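Local coordinates for LRR receptor-like serine/threonine-protein kinase RGI3 (Arabidopsis thaliana, PDB 5HZ0), which acts as a receptor of RGF peptide hormones, which maintain the root stem cell niche, and pairs with SERK co-receptors through its extracellular leucine-rich repeats, at residues A[182-187]-A[206-212]; A[133-139]-A[158-164]. The protein carries 5 engineered substitutions. One frame throughout, in Å; residues are numbered along the deposited sequence.

Contact 1: A[182-187]-A[206-212]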
# COMPACT_ATOMS: atom_id res chain seq x y z
N LYS A 182 -28.67 14.12 18.48
CA LYS A 182 -28.14 13.95 19.82
C LYS A 182 -27.98 12.49 20.13
O LYS A 182 -27.38 12.11 21.12
CB LYS A 182 -29.07 14.64 20.83
CG LYS A 182 -28.44 15.82 21.55
CD LYS A 182 -28.51 17.08 20.71
CE LYS A 182 -27.74 18.23 21.37
NZ LYS A 182 -27.75 19.48 20.54
N ARG A 183 -28.60 11.66 19.30
CA ARG A 183 -28.43 10.22 19.41
C ARG A 183 -27.57 9.55 18.36
O ARG A 183 -27.41 8.33 18.42
CB ARG A 183 -29.80 9.53 19.48
CG ARG A 183 -30.71 10.19 20.51
CD ARG A 183 -32.09 9.63 20.46
NE ARG A 183 -32.48 9.08 21.74
CZ ARG A 183 -33.69 8.58 22.01
NH1 ARG A 183 -34.61 8.56 21.06
NH2 ARG A 183 -33.95 8.11 23.22
N VAL A 184 -27.05 10.29 17.37
CA VAL A 184 -26.28 9.63 16.31
C VAL A 184 -24.96 9.03 16.84
O VAL A 184 -24.22 9.64 17.59
CB VAL A 184 -26.05 10.51 15.03
CG1 VAL A 184 -24.79 11.38 15.15
CG2 VAL A 184 -25.96 9.64 13.80
N GLN A 185 -24.71 7.79 16.44
CA GLN A 185 -23.56 7.02 16.91
C GLN A 185 -22.47 6.93 15.86
O GLN A 185 -21.29 7.12 16.15
CB GLN A 185 -23.98 5.64 17.44
CG GLN A 185 -24.67 5.70 18.81
CD GLN A 185 -25.07 4.33 19.34
OE1 GLN A 185 -24.45 3.32 19.02
NE2 GLN A 185 -26.13 4.30 20.15
N THR A 186 -22.86 6.50 14.66
CA THR A 186 -21.94 6.43 13.54
C THR A 186 -22.35 7.35 12.39
O THR A 186 -23.46 7.25 11.85
CB THR A 186 -21.83 4.99 13.03
OG1 THR A 186 -21.29 4.16 14.07
CG2 THR A 186 -20.92 4.93 11.81
N ILE A 187 -21.45 8.26 12.02
CA ILE A 187 -21.59 9.01 10.79
C ILE A 187 -20.53 8.52 9.78
O ILE A 187 -19.33 8.76 9.96
CB ILE A 187 -21.42 10.54 11.03
CG1 ILE A 187 -22.55 11.07 11.91
CG2 ILE A 187 -21.39 11.31 9.69
CD1 ILE A 187 -22.44 12.55 12.22
N THR A 206 -23.83 14.08 21.21
CA THR A 206 -23.21 13.65 22.47
C THR A 206 -22.87 12.17 22.46
O THR A 206 -21.91 11.74 23.09
CB THR A 206 -24.06 14.05 23.71
OG1 THR A 206 -25.07 13.06 23.97
CG2 THR A 206 -24.71 15.39 23.50
N GLU A 207 -23.67 11.41 21.72
CA GLU A 207 -23.52 9.97 21.55
C GLU A 207 -22.57 9.54 20.43
O GLU A 207 -22.42 8.35 20.18
CB GLU A 207 -24.89 9.37 21.30
CG GLU A 207 -25.83 9.61 22.43
CD GLU A 207 -25.38 8.87 23.70
OE1 GLU A 207 -25.51 7.62 23.74
OE2 GLU A 207 -24.90 9.52 24.65
N LEU A 208 -21.97 10.49 19.71
CA LEU A 208 -21.09 10.12 18.61
C LEU A 208 -19.93 9.22 19.05
O LEU A 208 -19.20 9.53 19.98
CB LEU A 208 -20.55 11.33 17.87
CG LEU A 208 -19.93 11.01 16.51
CD1 LEU A 208 -21.00 10.38 15.62
CD2 LEU A 208 -19.37 12.27 15.91
N GLN A 209 -19.79 8.11 18.34
CA GLN A 209 -18.83 7.06 18.63
C GLN A 209 -17.80 6.99 17.52
O GLN A 209 -16.60 6.91 17.79
CB GLN A 209 -19.51 5.70 18.87
CG GLN A 209 -20.43 5.72 20.10
CD GLN A 209 -20.89 4.34 20.58
OE1 GLN A 209 -20.53 3.31 20.01
NE2 GLN A 209 -21.70 4.33 21.64
N ASN A 210 -18.30 6.88 16.28
CA ASN A 210 -17.47 6.69 15.10
C ASN A 210 -17.65 7.77 14.02
O ASN A 210 -18.72 7.90 13.42
CB ASN A 210 -17.72 5.31 14.47
CG ASN A 210 -17.75 4.20 15.50
OD1 ASN A 210 -16.75 3.88 16.13
ND2 ASN A 210 -18.93 3.60 15.70
N LEU A 211 -16.60 8.54 13.76
CA LEU A 211 -16.66 9.57 12.73
C LEU A 211 -15.75 9.18 11.54
O LEU A 211 -14.53 9.14 11.68
CB LEU A 211 -16.26 10.91 13.34
CG LEU A 211 -16.29 12.13 12.39
CD1 LEU A 211 -17.63 12.25 11.73
CD2 LEU A 211 -15.94 13.40 13.14
N TYR A 212 -16.35 8.83 10.40
CA TYR A 212 -15.56 8.47 9.22
C TYR A 212 -15.86 9.45 8.12
O TYR A 212 -16.90 9.34 7.46
CB TYR A 212 -15.91 7.06 8.72
CG TYR A 212 -15.99 5.96 9.79
CD1 TYR A 212 -15.18 6.00 10.92
CD2 TYR A 212 -16.87 4.90 9.65
CE1 TYR A 212 -15.26 5.02 11.88
CE2 TYR A 212 -16.96 3.91 10.60
CZ TYR A 212 -16.15 3.98 11.71
OH TYR A 212 -16.24 3.00 12.66
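The one side-chain hydrogen bond between 182-187 and 206-212 joins Asn-210 to Thr-186. Asn-210 ND2 donates a hydrogen bond to Thr-186 OG1 at 2.9 Å. The bond is nearly straight, and OG1 lies in the plane of the amide. OG1 is placed for this by a first torsion of -62°, which sets it beside the backbone N of Thr-186. The other end of the amide, OD1, bonds to Ser-234, so the group is held from both ends. Gln-185 and Gln-209 run alongside each other with their amide planes 18° apart, but do not bond.

The backbones pair in parallel at Thr-186 with Asn-210 and at Ile-187 with Leu-211. Just ahead of the strands, Gln-185 O takes two donors: Gln-209 N at 2.8 Å on a lone pair, and Asn-210 N at 3.0 Å. Ile-187 N then bonds to Asn-210 O, and Ile-187 O accepts from Tyr-212 N. This is the inner parallel sheet of a leucine-rich repeat solenoid, where predicted repeats 9 and 10 lie side by side.

Apolar contacts lie on the buried side. Leu-208 CD1 packs against Val-184 CG1 at 3.9 Å and Ile-187 CG1 at 4.1 Å. Leu-211 CD1 reaches Ile-187 CB. On the face of Thr-186 and Asn-210, Tyr-212 belongs to the peptide-recognition motif and packs on an apolar side chain of the bound peptide.

Contact 2: A[133-139]-A[158-164]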
# COMPACT_ATOMS: atom_id res chain seq x y z
N LYS A 133 -39.40 11.42 11.77
CA LYS A 133 -39.02 11.70 13.15
C LYS A 133 -38.55 10.46 13.90
O LYS A 133 -37.87 10.55 14.91
CB LYS A 133 -40.16 12.41 13.88
CG LYS A 133 -40.41 13.83 13.37
CD LYS A 133 -39.62 14.86 14.18
CE LYS A 133 -39.02 15.95 13.29
NZ LYS A 133 -39.88 16.32 12.13
N ASN A 134 -38.95 9.30 13.39
CA ASN A 134 -38.59 8.02 13.98
C ASN A 134 -37.42 7.35 13.29
O ASN A 134 -37.01 6.26 13.68
CB ASN A 134 -39.79 7.08 13.92
CG ASN A 134 -40.99 7.66 14.58
OD1 ASN A 134 -42.03 7.83 13.95
ND2 ASN A 134 -40.86 7.99 15.86
N LEU A 135 -36.90 7.99 12.24
CA LEU A 135 -35.81 7.41 11.48
C LEU A 135 -34.60 7.21 12.39
O LEU A 135 -34.20 8.10 13.13
CB LEU A 135 -35.44 8.27 10.28
CG LEU A 135 -34.52 7.58 9.27
CD1 LEU A 135 -35.20 6.30 8.77
CD2 LEU A 135 -34.19 8.53 8.12
N GLN A 136 -34.03 6.02 12.31
CA GLN A 136 -32.91 5.61 13.16
C GLN A 136 -31.68 5.33 12.30
O GLN A 136 -30.60 5.83 12.57
CB GLN A 136 -33.29 4.42 14.04
CG GLN A 136 -34.20 4.81 15.21
CD GLN A 136 -34.65 3.60 16.06
OE1 GLN A 136 -33.89 2.65 16.26
NE2 GLN A 136 -35.88 3.63 16.55
N VAL A 137 -31.85 4.44 11.33
CA VAL A 137 -30.80 4.10 10.39
C VAL A 137 -31.16 4.53 8.97
O VAL A 137 -32.19 4.13 8.42
CB VAL A 137 -30.56 2.56 10.39
CG1 VAL A 137 -29.60 2.18 9.28
CG2 VAL A 137 -30.03 2.09 11.74
N LEU A 138 -30.33 5.39 8.38
CA LEU A 138 -30.40 5.68 6.97
C LEU A 138 -29.04 5.36 6.40
O LEU A 138 -28.05 5.97 6.77
CB LEU A 138 -30.77 7.15 6.71
CG LEU A 138 -30.27 7.88 5.44
CD1 LEU A 138 -30.68 7.23 4.13
CD2 LEU A 138 -30.72 9.31 5.46
N ARG A 139 -28.99 4.36 5.52
CA ARG A 139 -27.75 4.06 4.83
C ARG A 139 -28.01 4.01 3.34
O ARG A 139 -28.66 3.08 2.85
CB ARG A 139 -27.21 2.72 5.30
CG ARG A 139 -27.15 2.58 6.81
CD ARG A 139 -26.72 1.18 7.19
NE ARG A 139 -25.47 0.84 6.54
CZ ARG A 139 -25.03 -0.39 6.34
NH1 ARG A 139 -23.88 -0.59 5.71
NH2 ARG A 139 -25.74 -1.43 6.77
N GLU A 158 -34.57 13.23 14.76
CA GLU A 158 -34.06 13.31 16.12
C GLU A 158 -33.55 11.96 16.62
O GLU A 158 -32.70 11.90 17.51
CB GLU A 158 -35.15 13.85 17.05
CG GLU A 158 -36.50 13.16 16.89
CD GLU A 158 -37.47 13.52 18.00
OE1 GLU A 158 -37.08 14.31 18.89
OE2 GLU A 158 -38.62 13.02 17.99
N ASN A 159 -34.05 10.88 16.05
CA ASN A 159 -33.70 9.53 16.49
C ASN A 159 -32.56 8.82 15.77
O ASN A 159 -32.30 7.67 16.05
CB ASN A 159 -34.94 8.65 16.45
CG ASN A 159 -35.98 9.05 17.47
OD1 ASN A 159 -35.72 9.88 18.34
ND2 ASN A 159 -37.15 8.46 17.39
N LEU A 160 -31.91 9.48 14.81
CA LEU A 160 -30.86 8.84 14.04
C LEU A 160 -29.74 8.35 14.94
O LEU A 160 -29.28 9.08 15.82
CB LEU A 160 -30.27 9.78 13.01
CG LEU A 160 -30.80 9.82 11.59
CD1 LEU A 160 -30.13 11.00 10.90
CD2 LEU A 160 -30.50 8.54 10.84
N VAL A 161 -29.31 7.13 14.69
CA VAL A 161 -28.17 6.50 15.34
C VAL A 161 -27.07 6.30 14.30
O VAL A 161 -25.89 6.46 14.59
CB VAL A 161 -28.52 5.21 16.16
CG1 VAL A 161 -29.70 5.50 17.07
CG2 VAL A 161 -28.80 4.01 15.27
N MET A 162 -27.48 5.79 13.14
CA MET A 162 -26.59 5.39 12.07
C MET A 162 -26.90 6.18 10.78
O MET A 162 -28.03 6.19 10.29
CB MET A 162 -26.74 3.88 11.86
CG MET A 162 -25.99 3.30 10.67
SD MET A 162 -24.29 3.87 10.55
CE MET A 162 -24.04 3.72 8.79
N LEU A 163 -25.90 6.87 10.25
CA LEU A 163 -26.05 7.59 8.99
C LEU A 163 -24.88 7.32 8.06
O LEU A 163 -23.76 7.71 8.35
CB LEU A 163 -26.16 9.10 9.22
CG LEU A 163 -26.21 9.94 7.93
CD1 LEU A 163 -27.54 9.76 7.21
CD2 LEU A 163 -25.92 11.43 8.16
N GLY A 164 -25.12 6.68 6.93
CA GLY A 164 -24.00 6.56 6.05
C GLY A 164 -24.37 6.70 4.60
O GLY A 164 -25.33 6.16 4.06
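Glu-158 opens the second segment with its CG 3.6 Å from Lys-133 O. The lysine amine turns elsewhere, to Gly-130 O. Asn-159 comes next and points at the first segment. Its CB sits 3.4 Å from Leu-135 O, and its amide lies by Lys-133 O without a hydrogen bond. Leu-160 sends CD2 to within 3.2 Å of Gln-136 O and also reaches Leu-135 and Leu-138 with this methyl. Val-161 N bonds to Gln-136 O at 2.8 Å, on a lone pair in the carbonyl plane. Met-162 N shares that oxygen, tilted 19° from the plane, so this one carbonyl takes both N-H groups at the start of the strand.

Met-162 O accepts from Leu-138 N. The Met-162 side chain lies on the face of Val-137 and Arg-139. CG is anti to the backbone N (chi1 174°), and a bend at chi2 brings CE 3.9 Å from Arg-139 CG. Met-162 CB rests on Val-137 CG2 at 3.7 Å. Arg-139 and Met-162 to Gly-164 belong to the small-peptide recognition motifs. Arg-139 NE hydrogen-bonds to a modified side chain of the bound peptide, and Met-162 packs on a modified side chain of it too. The Arg-139 guanidinium makes a cation-pi contact with Phe-117. With an alanine here in place of Arg-139, the peptide group would probably lose its NE donor, and the Phe-117 ring its cationic partner, while Met-162 CE would lose the chain it rests on.

Leu-163 turns to the buried face, where CD1 meets Leu-138 CD2 at 3.7 Å. Gly-164 N bonds to Leu-138 O and closes the pairing. The two strands run parallel, 12° apart, in predicted leucine-rich repeats 7 and 8. Strand 113-115 flanks 137-139, with Leu-114 beside Leu-138, and strand 186-188 flanks 162-164.

From the N terminus, contact 2 comes first. It brings 133-139 against 158-164 and closes a loop of 18 residues that holds no helix. Contact 1 then opens further on and closes a second loop of the same length, between 182-187 and 206-212. The two are in series, neither nested nor crossed, with centres about 11 Å apart. They meet where the second strand of contact 2 borders the first strand of contact 1. Probable hydrogen bonds join Gln-185 N to Val-161 O and Leu-163 N to Thr-186 O. Four successive solenoid coils are thus tied side by side, and both contacts carry peptide-recognition residues.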